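Local coordinates for cobalamin biosynthesis protein CobN (Mycobacterium tuberculosis, PDB 7C6O) that probably inserts cobalt into the corrin ring precursor as the large, catalytic subunit of cobaltochelatase in cobalamin biosynthesis, at residues Asp957-Val962 with Asn972-His977; Arg916-Leu921 with Val952-Asp957; Gly1031-Arg1036 with Arg1041-Asp1046; Arg994-Lys999 with Asn1048-Arg1053. All coordinates share one frame; numbering follows the deposited sequence. Where two conformers were deposited one is given.

Contact 1 (Asp957-Val962 with Asn972-His977)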
# COMPACT_ATOMS: atom_id res chain seq x y z
N ASP A 957 -9.62 1.14 20.24
CA ASP A 957 -10.12 2.12 21.21
C ASP A 957 -11.64 2.25 21.12
O ASP A 957 -12.32 2.40 22.15
CB ASP A 957 -9.47 3.48 20.98
CG ASP A 957 -8.02 3.52 21.45
OD1 ASP A 957 -7.58 2.58 22.15
OD2 ASP A 957 -7.33 4.50 21.11
N ALA A 958 -12.19 2.20 19.91
CA ALA A 958 -13.63 2.39 19.74
C ALA A 958 -14.41 1.22 20.32
O ALA A 958 -15.45 1.42 20.96
CB ALA A 958 -13.97 2.58 18.26
N VAL A 959 -13.94 -0.01 20.10
CA VAL A 959 -14.60 -1.19 20.65
C VAL A 959 -14.61 -1.12 22.17
O VAL A 959 -15.65 -1.32 22.81
CB VAL A 959 -13.92 -2.47 20.15
CG1 VAL A 959 -14.48 -3.68 20.89
CG2 VAL A 959 -14.09 -2.62 18.65
N ARG A 960 -13.45 -0.86 22.78
CA ARG A 960 -13.38 -0.78 24.23
C ARG A 960 -14.18 0.40 24.76
O ARG A 960 -14.77 0.31 25.84
CB ARG A 960 -11.92 -0.68 24.67
CG ARG A 960 -11.16 -2.00 24.55
CD ARG A 960 -9.72 -1.87 25.00
NE ARG A 960 -8.89 -1.22 23.99
CZ ARG A 960 -8.46 0.04 24.07
NH1 ARG A 960 -8.77 0.78 25.12
NH2 ARG A 960 -7.71 0.54 23.10
N LEU A 961 -14.23 1.50 24.00
CA LEU A 961 -15.05 2.65 24.38
C LEU A 961 -16.51 2.24 24.58
O LEU A 961 -17.09 2.45 25.65
CB LEU A 961 -14.94 3.74 23.31
CG LEU A 961 -14.98 5.22 23.69
CD1 LEU A 961 -15.02 6.07 22.43
CD2 LEU A 961 -16.16 5.56 24.60
N VAL A 962 -17.11 1.64 23.55
CA VAL A 962 -18.53 1.31 23.62
C VAL A 962 -18.81 0.07 24.46
O VAL A 962 -19.92 -0.08 24.98
CB VAL A 962 -19.13 1.13 22.21
CG1 VAL A 962 -19.03 2.42 21.44
CG2 VAL A 962 -18.44 -0.00 21.47
N ASN A 972 -26.84 -2.28 22.89
CA ASN A 972 -25.38 -2.35 22.76
C ASN A 972 -24.99 -3.83 22.68
O ASN A 972 -24.78 -4.49 23.70
CB ASN A 972 -24.71 -1.65 23.93
CG ASN A 972 -23.21 -1.50 23.74
OD1 ASN A 972 -22.57 -2.27 23.02
ND2 ASN A 972 -22.63 -0.51 24.42
N TYR A 973 -24.88 -4.34 21.45
CA TYR A 973 -24.50 -5.73 21.26
C TYR A 973 -23.03 -5.96 21.60
O TYR A 973 -22.65 -7.08 21.97
CB TYR A 973 -24.79 -6.18 19.83
CG TYR A 973 -26.24 -6.09 19.41
CD1 TYR A 973 -27.26 -5.98 20.36
CD2 TYR A 973 -26.61 -6.12 18.07
CE1 TYR A 973 -28.59 -5.89 19.98
CE2 TYR A 973 -27.93 -6.04 17.68
CZ TYR A 973 -28.92 -5.92 18.64
OH TYR A 973 -30.24 -5.84 18.26
N VAL A 974 -22.20 -4.92 21.48
CA VAL A 974 -20.79 -5.04 21.83
C VAL A 974 -20.65 -5.36 23.31
O VAL A 974 -20.00 -6.35 23.70
CB VAL A 974 -20.03 -3.75 21.47
CG1 VAL A 974 -18.56 -3.88 21.85
CG2 VAL A 974 -20.18 -3.44 19.99
N ARG A 975 -21.25 -4.54 24.17
CA ARG A 975 -21.18 -4.78 25.61
C ARG A 975 -21.81 -6.11 25.98
O ARG A 975 -21.29 -6.83 26.83
CB ARG A 975 -21.85 -3.64 26.37
CG ARG A 975 -21.92 -3.87 27.86
CD ARG A 975 -22.54 -2.69 28.58
NE ARG A 975 -22.52 -2.88 30.03
CZ ARG A 975 -21.47 -2.62 30.80
NH1 ARG A 975 -21.54 -2.82 32.11
NH2 ARG A 975 -20.34 -2.18 30.26
N ALA A 976 -22.93 -6.46 25.34
CA ALA A 976 -23.62 -7.71 25.66
C ALA A 976 -22.72 -8.91 25.41
O ALA A 976 -22.64 -9.82 26.23
CB ALA A 976 -24.91 -7.82 24.85
N HIS A 977 -22.03 -8.92 24.26
CA HIS A 977 -21.13 -10.03 23.96
C HIS A 977 -19.91 -10.02 24.87
O HIS A 977 -19.46 -11.08 25.33
CB HIS A 977 -20.70 -9.97 22.49
CG HIS A 977 -21.84 -10.10 21.53
ND1 HIS A 977 -21.77 -9.63 20.23
CD2 HIS A 977 -23.07 -10.64 21.67
CE1 HIS A 977 -22.91 -9.88 19.62
NE2 HIS A 977 -23.72 -10.49 20.47
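The amide of Asn972 meets Val962 almost in its own plane: ND2 turns an N-H toward Val962 O, at 2.8 Å, and Glu967 OE1 also accepts from this nitrogen. Out over the plane at the other end of the group comes the backbone N-H of Arg975, whose N lies 2.9 Å from Asn972 OD1 and 60° out of the carbonyl plane, so it does not use a lone pair. With CG anti to the backbone N (chi1 -171°), the amide can serve both partners. Asn972 is the N-cap of helix 973-985, and asparagine suits the place because its short side chain caps the first turn with oxygen and still has nitrogen for a carbonyl in the last turn of helix 949-963. Segments 957-962 and 973-977 cross at -79°, their axes 9.4 Å apart. Valines fill the angle between them. Val974 sends CG1 to Val962 CG2, 3.9 Å away, and to Val959 CG1 at 4.2 Å, crossing both side chains at about a right angle. These compact, branched groups suit a buried helix crossing, and Leu905 of helix 896-905 touches both Val959 and Val974. Beside them Arg975 carries its NH2 to Ala963 O.

Contact 2 (Arg916-Leu921 with Val952-Asp957)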
# COMPACT_ATOMS: atom_id res chain seq x y z
N ARG A 916 -6.33 18.07 9.22
CA ARG A 916 -7.31 17.08 8.77
C ARG A 916 -7.07 15.70 9.36
O ARG A 916 -7.67 14.72 8.90
CB ARG A 916 -7.37 16.99 7.24
CG ARG A 916 -7.59 18.34 6.57
CD ARG A 916 -7.75 18.21 5.07
NE ARG A 916 -7.76 19.52 4.43
CZ ARG A 916 -7.92 19.71 3.13
NH1 ARG A 916 -8.07 18.67 2.32
NH2 ARG A 916 -7.91 20.94 2.63
N ARG A 917 -6.23 15.60 10.38
CA ARG A 917 -5.93 14.31 10.99
C ARG A 917 -6.98 13.95 12.03
O ARG A 917 -7.60 14.82 12.66
CB ARG A 917 -4.53 14.33 11.61
CG ARG A 917 -3.42 14.50 10.57
CD ARG A 917 -2.02 14.45 11.17
NE ARG A 917 -1.06 13.95 10.19
CZ ARG A 917 0.25 13.82 10.41
NH1 ARG A 917 0.77 14.18 11.57
NH2 ARG A 917 1.03 13.35 9.45
N VAL A 918 -7.21 12.65 12.20
CA VAL A 918 -8.12 12.15 13.22
C VAL A 918 -7.39 12.17 14.55
O VAL A 918 -6.32 11.57 14.69
CB VAL A 918 -8.63 10.74 12.88
CG1 VAL A 918 -9.56 10.24 13.98
CG2 VAL A 918 -9.34 10.74 11.53
N ILE A 919 -7.97 12.86 15.54
CA ILE A 919 -7.30 13.07 16.82
C ILE A 919 -8.05 12.46 17.99
O ILE A 919 -7.46 12.34 19.08
CB ILE A 919 -7.06 14.57 17.07
CG1 ILE A 919 -8.38 15.33 17.13
CG2 ILE A 919 -6.15 15.16 16.00
CD1 ILE A 919 -8.23 16.81 17.42
N ASP A 920 -9.32 12.08 17.83
CA ASP A 920 -10.08 11.53 18.94
C ASP A 920 -11.29 10.78 18.39
O ASP A 920 -11.51 10.70 17.18
CB ASP A 920 -10.51 12.63 19.92
CG ASP A 920 -10.52 12.16 21.36
OD1 ASP A 920 -10.64 10.94 21.59
OD2 ASP A 920 -10.41 13.02 22.26
N LEU A 921 -12.08 10.23 19.31
CA LEU A 921 -13.33 9.56 19.00
C LEU A 921 -14.42 10.09 19.92
O LEU A 921 -14.14 10.52 21.05
CB LEU A 921 -13.23 8.03 19.18
CG LEU A 921 -12.19 7.29 18.34
CD1 LEU A 921 -12.01 5.87 18.87
CD2 LEU A 921 -12.60 7.26 16.88
N VAL A 952 -5.44 0.77 13.57
CA VAL A 952 -5.62 -0.43 14.38
C VAL A 952 -5.90 -0.05 15.83
O VAL A 952 -6.82 -0.56 16.47
CB VAL A 952 -4.38 -1.34 14.27
CG1 VAL A 952 -4.46 -2.49 15.27
CG2 VAL A 952 -4.23 -1.87 12.85
N THR A 953 -5.09 0.87 16.36
CA THR A 953 -5.33 1.37 17.71
C THR A 953 -6.66 2.12 17.79
O THR A 953 -7.39 1.99 18.78
CB THR A 953 -4.18 2.26 18.15
OG1 THR A 953 -2.94 1.56 18.00
CG2 THR A 953 -4.34 2.67 19.60
N MET A 954 -6.98 2.90 16.76
CA MET A 954 -8.23 3.66 16.75
C MET A 954 -9.44 2.74 16.83
O MET A 954 -10.37 2.98 17.60
CB MET A 954 -8.29 4.54 15.50
CG MET A 954 -9.60 5.31 15.35
SD MET A 954 -9.86 5.92 13.68
CE MET A 954 -8.37 6.87 13.40
N LEU A 955 -9.45 1.68 16.02
CA LEU A 955 -10.59 0.77 16.03
C LEU A 955 -10.67 0.00 17.35
O LEU A 955 -11.76 -0.23 17.87
CB LEU A 955 -10.51 -0.20 14.85
CG LEU A 955 -10.67 0.43 13.46
CD1 LEU A 955 -10.58 -0.64 12.38
CD2 LEU A 955 -11.99 1.19 13.35
N ASP A 956 -9.52 -0.40 17.89
CA ASP A 956 -9.52 -1.06 19.19
C ASP A 956 -10.03 -0.13 20.28
O ASP A 956 -10.80 -0.55 21.15
CB ASP A 956 -8.11 -1.57 19.52
CG ASP A 956 -8.08 -2.39 20.80
OD1 ASP A 956 -8.91 -3.31 20.94
OD2 ASP A 956 -7.21 -2.12 21.65
N ASP A 957 -9.62 1.14 20.24
CA ASP A 957 -10.12 2.12 21.21
C ASP A 957 -11.64 2.25 21.12
O ASP A 957 -12.32 2.40 22.15
CB ASP A 957 -9.47 3.48 20.98
CG ASP A 957 -8.02 3.52 21.45
OD1 ASP A 957 -7.58 2.58 22.15
OD2 ASP A 957 -7.33 4.50 21.11
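Met954 meets Val918 and Leu921 with different parts of its chain. Its terminal methyl CE sits 3.6 Å from Val918 CG1, and the two side chains cross at about a right angle; nearer the backbone, Met954 CG lies 3.9 Å from Leu921 CD2. The other branch of Leu921 leans on the helix itself, CD1 being 3.6 Å from Met954 O and 4.1 Å from Asp957 CB. The contact is therefore wholly van der Waals. Methionine suits it, since a flexible thioether chain can reach along a strand: the bend at chi3 (-56°) brings CE round to Val918.

What lets Val918 and Leu921 face the same helix is the strand's backbone. In a regular strand, residues three apart point to opposite sides, but Ile919 and Asp920 both lie across from Val910 in a classic beta bulge, and the extra residue turns Leu921 to the side of Val918. Asp920 OD1 receives the N-H of Leu921, with N and OD1 2.8 Å apart, on its anti side and 28° out of the carboxylate plane. The carboxylate of Asp957 takes no part; it is engaged by Arg960 and Arg1036.

Strand 918-921 runs nearly parallel to helix 952-957, at 15° with axes 9.6 Å apart. Strand 907-911 pairs with this strand and places Val907 against Leu921, helix 896-905 brings Leu902 to Met954, and Leu955, the neighbour of Met954 on helix 949-963, packs on Ile995 of strand 995-997.

Contact 3 (Gly1031-Arg1036 with Arg1041-Asp1046)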
# COMPACT_ATOMS: atom_id res chain seq x y z
N GLY A 1031 -5.36 -16.09 12.87
CA GLY A 1031 -5.83 -16.19 14.24
C GLY A 1031 -4.97 -15.44 15.24
O GLY A 1031 -4.55 -16.01 16.25
N PHE A 1032 -4.73 -14.16 14.97
CA PHE A 1032 -3.82 -13.35 15.77
C PHE A 1032 -4.47 -12.00 16.04
O PHE A 1032 -4.98 -11.35 15.12
CB PHE A 1032 -2.48 -13.19 15.05
CG PHE A 1032 -1.83 -14.50 14.73
CD1 PHE A 1032 -2.11 -15.16 13.55
CD2 PHE A 1032 -0.97 -15.10 15.64
CE1 PHE A 1032 -1.54 -16.38 13.26
CE2 PHE A 1032 -0.39 -16.33 15.37
CZ PHE A 1032 -0.68 -16.97 14.18
N ALA A 1033 -4.44 -11.57 17.30
CA ALA A 1033 -5.20 -10.41 17.76
C ALA A 1033 -4.33 -9.16 17.76
O ALA A 1033 -3.17 -9.20 18.18
CB ALA A 1033 -5.75 -10.65 19.17
N TYR A 1034 -4.91 -8.05 17.31
CA TYR A 1034 -4.21 -6.78 17.25
C TYR A 1034 -4.96 -5.72 18.04
O TYR A 1034 -6.19 -5.78 18.17
CB TYR A 1034 -4.01 -6.33 15.79
CG TYR A 1034 -2.95 -7.14 15.10
CD1 TYR A 1034 -1.61 -6.76 15.14
CD2 TYR A 1034 -3.27 -8.32 14.43
CE1 TYR A 1034 -0.63 -7.52 14.53
CE2 TYR A 1034 -2.30 -9.09 13.81
CZ TYR A 1034 -0.98 -8.68 13.86
OH TYR A 1034 -0.00 -9.43 13.25
N GLY A 1035 -4.22 -4.76 18.56
CA GLY A 1035 -4.73 -3.75 19.46
C GLY A 1035 -3.81 -3.55 20.64
O GLY A 1035 -2.74 -4.15 20.73
N ARG A 1036 -4.25 -2.69 21.56
CA ARG A 1036 -3.44 -2.38 22.73
C ARG A 1036 -3.21 -3.62 23.58
O ARG A 1036 -4.16 -4.31 23.96
CB ARG A 1036 -4.10 -1.28 23.55
CG ARG A 1036 -4.21 0.07 22.86
CD ARG A 1036 -4.59 1.17 23.85
NE ARG A 1036 -5.05 2.39 23.20
CZ ARG A 1036 -4.27 3.42 22.89
NH1 ARG A 1036 -2.98 3.38 23.17
NH2 ARG A 1036 -4.79 4.49 22.30
N ARG A 1041 -0.48 -11.33 19.16
CA ARG A 1041 -0.41 -12.60 19.87
C ARG A 1041 -1.47 -13.56 19.34
O ARG A 1041 -2.54 -13.14 18.88
CB ARG A 1041 -0.61 -12.38 21.37
CG ARG A 1041 -2.04 -12.05 21.78
CD ARG A 1041 -2.15 -11.82 23.28
NE ARG A 1041 -3.54 -11.72 23.72
CZ ARG A 1041 -3.90 -11.33 24.94
NH1 ARG A 1041 -2.99 -11.00 25.84
NH2 ARG A 1041 -5.19 -11.27 25.26
N GLU A 1042 -1.16 -14.85 19.38
CA GLU A 1042 -2.12 -15.87 18.96
C GLU A 1042 -3.35 -15.81 19.86
O GLU A 1042 -3.23 -15.80 21.08
CB GLU A 1042 -1.48 -17.26 19.01
CG GLU A 1042 -2.44 -18.42 18.76
CD GLU A 1042 -3.05 -18.98 20.04
OE1 GLU A 1042 -4.29 -18.98 20.16
OE2 GLU A 1042 -2.28 -19.41 20.93
N ALA A 1043 -4.53 -15.78 19.24
CA ALA A 1043 -5.78 -15.67 19.97
C ALA A 1043 -6.86 -16.51 19.27
O ALA A 1043 -7.92 -16.02 18.89
CB ALA A 1043 -6.21 -14.21 20.10
N ILE A 1044 -6.57 -17.80 19.09
CA ILE A 1044 -7.46 -18.68 18.34
C ILE A 1044 -8.80 -18.83 19.06
O ILE A 1044 -9.87 -18.76 18.44
CB ILE A 1044 -6.79 -20.05 18.12
CG1 ILE A 1044 -5.61 -19.91 17.16
CG2 ILE A 1044 -7.80 -21.06 17.58
CD1 ILE A 1044 -4.87 -21.21 16.92
N ASP A 1045 -8.76 -19.04 20.38
CA ASP A 1045 -10.00 -19.21 21.13
C ASP A 1045 -10.84 -17.94 21.09
O ASP A 1045 -12.07 -18.00 20.98
CB ASP A 1045 -9.69 -19.61 22.57
CG ASP A 1045 -9.23 -21.06 22.67
OD1 ASP A 1045 -9.72 -21.90 21.90
OD2 ASP A 1045 -8.37 -21.35 23.53
N ASP A 1046 -10.19 -16.77 21.17
CA ASP A 1046 -10.93 -15.52 21.06
C ASP A 1046 -11.49 -15.32 19.66
O ASP A 1046 -12.61 -14.83 19.49
CB ASP A 1046 -10.03 -14.34 21.44
CG ASP A 1046 -9.73 -14.30 22.92
OD1 ASP A 1046 -10.59 -14.73 23.72
OD2 ASP A 1046 -8.63 -13.86 23.29
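Two backbone hydrogen bonds tie Gly1031 and Ala1033 to the returning arm of this beta hairpin. Ala1043 N donates to Gly1031 O over 3.0 Å, almost straight at 177°, and Ala1033 N donates to Arg1041 O at 2.9 Å. Glu1042, bent at chi2 (-91°) in the conformer described, brings OE1 back to Ile1044 N at 2.8 Å, accepting through its anti lone pair. Between the two cross-arm bonds lies the antiparallel non-hydrogen-bonded pair Phe1032 and Glu1042, with CA atoms 4.4 Å apart. Phe1032 CA adds a weaker CH···O contact to Arg1041 O, at 3.4 Å.

Around this short, weakly bonded hairpin the packing is close. The Phe1032 ring lies along the opposite backbone, its CD2 3.6 Å from Glu1042 CA, while Arg1041 C stands at the ring edge; the ring thereby shields the apolar base of an otherwise exposed glutamate. On the other face, Ala1033 CB touches Ala1043 CB at 3.7 Å, small methyls that let the two arms lie close. Gly1031 lacks a beta carbon, which leaves room for Ile1044 CG1. Ala1043 is the N-cap of helix 1044-1051. Because the polar grip between the arms is made by main-chain groups, the pairing depends on backbone geometry, while small or absent side chains set their spacing.

Contact 4 (Arg994-Lys999 with Asn1048-Arg1053)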
# COMPACT_ATOMS: atom_id res chain seq x y z
N ARG A 994 -11.41 -7.77 19.16
CA ARG A 994 -12.19 -7.80 17.93
C ARG A 994 -11.37 -7.77 16.65
O ARG A 994 -11.91 -8.11 15.59
CB ARG A 994 -13.19 -6.64 17.89
CG ARG A 994 -14.30 -6.71 18.93
CD ARG A 994 -15.20 -7.91 18.70
NE ARG A 994 -16.36 -7.90 19.59
CZ ARG A 994 -16.35 -8.38 20.83
NH1 ARG A 994 -15.23 -8.90 21.34
NH2 ARG A 994 -17.44 -8.33 21.58
N ILE A 995 -10.10 -7.36 16.69
CA ILE A 995 -9.30 -7.15 15.49
C ILE A 995 -8.33 -8.31 15.34
O ILE A 995 -7.52 -8.58 16.23
CB ILE A 995 -8.54 -5.81 15.56
CG1 ILE A 995 -9.50 -4.67 15.92
CG2 ILE A 995 -7.85 -5.53 14.23
CD1 ILE A 995 -8.81 -3.36 16.19
N PHE A 996 -8.41 -8.99 14.20
CA PHE A 996 -7.54 -10.12 13.91
C PHE A 996 -6.82 -9.89 12.59
O PHE A 996 -7.31 -9.14 11.73
CB PHE A 996 -8.33 -11.43 13.88
CG PHE A 996 -9.06 -11.71 15.17
CD1 PHE A 996 -8.46 -12.45 16.18
CD2 PHE A 996 -10.34 -11.21 15.38
CE1 PHE A 996 -9.13 -12.69 17.37
CE2 PHE A 996 -11.01 -11.45 16.57
CZ PHE A 996 -10.40 -12.20 17.56
N GLY A 997 -5.66 -10.50 12.43
CA GLY A 997 -4.88 -10.31 11.22
C GLY A 997 -3.83 -11.38 11.04
O GLY A 997 -3.78 -12.36 11.78
N SER A 998 -2.99 -11.17 10.02
CA SER A 998 -1.90 -12.09 9.74
C SER A 998 -0.97 -12.22 10.95
O SER A 998 -0.86 -11.31 11.77
CB SER A 998 -1.09 -11.59 8.53
OG SER A 998 -1.82 -11.74 7.32
N LYS A 999 -0.31 -13.37 11.04
CA LYS A 999 0.69 -13.57 12.07
C LYS A 999 1.74 -12.46 11.99
O LYS A 999 2.14 -12.07 10.88
CB LYS A 999 1.36 -14.94 11.91
CG LYS A 999 2.40 -15.27 12.98
CD LYS A 999 2.91 -16.69 12.84
CE LYS A 999 3.89 -17.03 13.96
NZ LYS A 999 4.42 -18.42 13.87
N ASN A 1048 -12.42 -17.71 17.58
CA ASN A 1048 -13.55 -18.62 17.42
C ASN A 1048 -14.79 -18.09 18.14
O ASN A 1048 -15.90 -18.18 17.61
CB ASN A 1048 -13.18 -20.01 17.93
CG ASN A 1048 -12.11 -20.68 17.08
OD1 ASN A 1048 -11.96 -20.38 15.89
ND2 ASN A 1048 -11.36 -21.59 17.68
N ARG A 1049 -14.61 -17.54 19.34
CA ARG A 1049 -15.76 -17.00 20.07
C ARG A 1049 -16.44 -15.89 19.29
O ARG A 1049 -17.67 -15.84 19.21
CB ARG A 1049 -15.32 -16.51 21.45
CG ARG A 1049 -14.80 -17.61 22.37
CD ARG A 1049 -14.48 -17.08 23.76
NE ARG A 1049 -15.69 -16.83 24.53
CZ ARG A 1049 -16.35 -17.77 25.21
NH1 ARG A 1049 -15.90 -19.02 25.21
NH2 ARG A 1049 -17.44 -17.46 25.89
N GLN A 1050 -15.65 -14.98 18.70
CA GLN A 1050 -16.24 -13.86 17.97
C GLN A 1050 -16.78 -14.29 16.61
O GLN A 1050 -17.83 -13.81 16.18
CB GLN A 1050 -15.22 -12.73 17.81
CG GLN A 1050 -14.49 -12.34 19.10
CD GLN A 1050 -15.42 -12.17 20.29
OE1 GLN A 1050 -16.55 -11.69 20.16
NE2 GLN A 1050 -14.94 -12.55 21.47
N TYR A 1051 -16.07 -15.18 15.90
CA TYR A 1051 -16.56 -15.61 14.60
C TYR A 1051 -17.86 -16.39 14.71
O TYR A 1051 -18.71 -16.30 13.81
CB TYR A 1051 -15.50 -16.46 13.88
CG TYR A 1051 -14.52 -15.64 13.06
CD1 TYR A 1051 -13.81 -14.60 13.64
CD2 TYR A 1051 -14.31 -15.91 11.71
CE1 TYR A 1051 -12.92 -13.84 12.90
CE2 TYR A 1051 -13.42 -15.15 10.96
CZ TYR A 1051 -12.72 -14.12 11.57
OH TYR A 1051 -11.83 -13.36 10.85
N ARG A 1052 -18.06 -17.13 15.81
CA ARG A 1052 -19.32 -17.83 16.00
C ARG A 1052 -20.50 -16.87 16.05
O ARG A 1052 -21.63 -17.28 15.76
CB ARG A 1052 -19.28 -18.68 17.27
CG ARG A 1052 -18.54 -20.00 17.10
CD ARG A 1052 -18.70 -20.90 18.33
NE ARG A 1052 -17.41 -21.34 18.85
CZ ARG A 1052 -16.83 -22.50 18.56
NH1 ARG A 1052 -17.44 -23.37 17.76
NH2 ARG A 1052 -15.65 -22.81 19.09
N ARG A 1053 -20.27 -15.61 16.40
CA ARG A 1053 -21.34 -14.62 16.50
C ARG A 1053 -21.58 -13.86 15.20
O ARG A 1053 -22.57 -13.12 15.11
CB ARG A 1053 -21.02 -13.61 17.61
CG ARG A 1053 -20.98 -14.20 19.00
CD ARG A 1053 -20.95 -13.10 20.05
NE ARG A 1053 -20.97 -13.63 21.41
CZ ARG A 1053 -19.90 -13.69 22.20
NH1 ARG A 1053 -18.73 -13.23 21.77
NH2 ARG A 1053 -20.01 -14.19 23.42
O HOH W 1 -16.80 -10.40 23.41
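Arg994 opens the segment by lying flat against Gln1050. Guanidinium and amide planes are only 12° apart, a stacked arrangement in which Gln1050 OE1 hovers 3.3 Å above the centre of the arginine plane. The oxygen comes over a face, so although Arg994 NH1 is also 3.3 Å from it, the angle is too poor for a hydrogen bond. Both long chains fold to meet this way: Arg994 bends at chi2 (-64°), and Gln1050 bends at the same torsion. The arginine N-H groups find other partners: NE forms a salt bridge to Asp935 and NH1 bonds to Ala991 O. Water 1 accepts from Arg994 NH2 at 2.8 Å and only weakly from Gln1050 NE2, whose stronger partner is Asp981.

Two residues on, Phe996 points toward the helix from strand 995-997. Gln1050 CG lies at its ring edge, 4.4 Å from CZ. Phe996 CD2 in turn stands at the edge of the Tyr1051 ring, 4.4 Å from CE1. Aromatics suit this buried gap between sheet and helix, being broad enough to bridge it, and Tyr1051 can still bond its OH to Tyr1026 OH. Strand 995-997 is held by backbone bonds to strands 935-940 and 1032-1034.

Arg1053 NH1 comes within 5.1 Å of Arg994 NH2, but Asp935 pairs with Arg994 and Asp981 with Arg1053, which would offset the like charges. An amide oxygen over the guanidinium face would add a mild electrostatic attraction, so across this contact the cation of Arg994 is accommodated by stacking.

In the fold
Contacts 1 and 2 share Asp957 and helix 949-963, their centres about 15 Å apart, and Leu921 CD1 packs 3.8 Å from Ala958 N. From this helix Asp957 OD1 forms a salt bridge to Arg1036 NE, 2.7 Å away, linking both to contact 3. Contacts 3 and 4, centres about 7 Å apart, lie on neighbouring strands of one mixed sheet and both use helix 1044-1051; Tyr1034 N lies 2.9 Å from Ile995 O between those strands. Contact 4 meets contact 1 where Val959 CG1 approaches Arg994 CG at 3.6 Å. The bound sodium ion is held by Asp125 and Ser127, which belong to none of these segments.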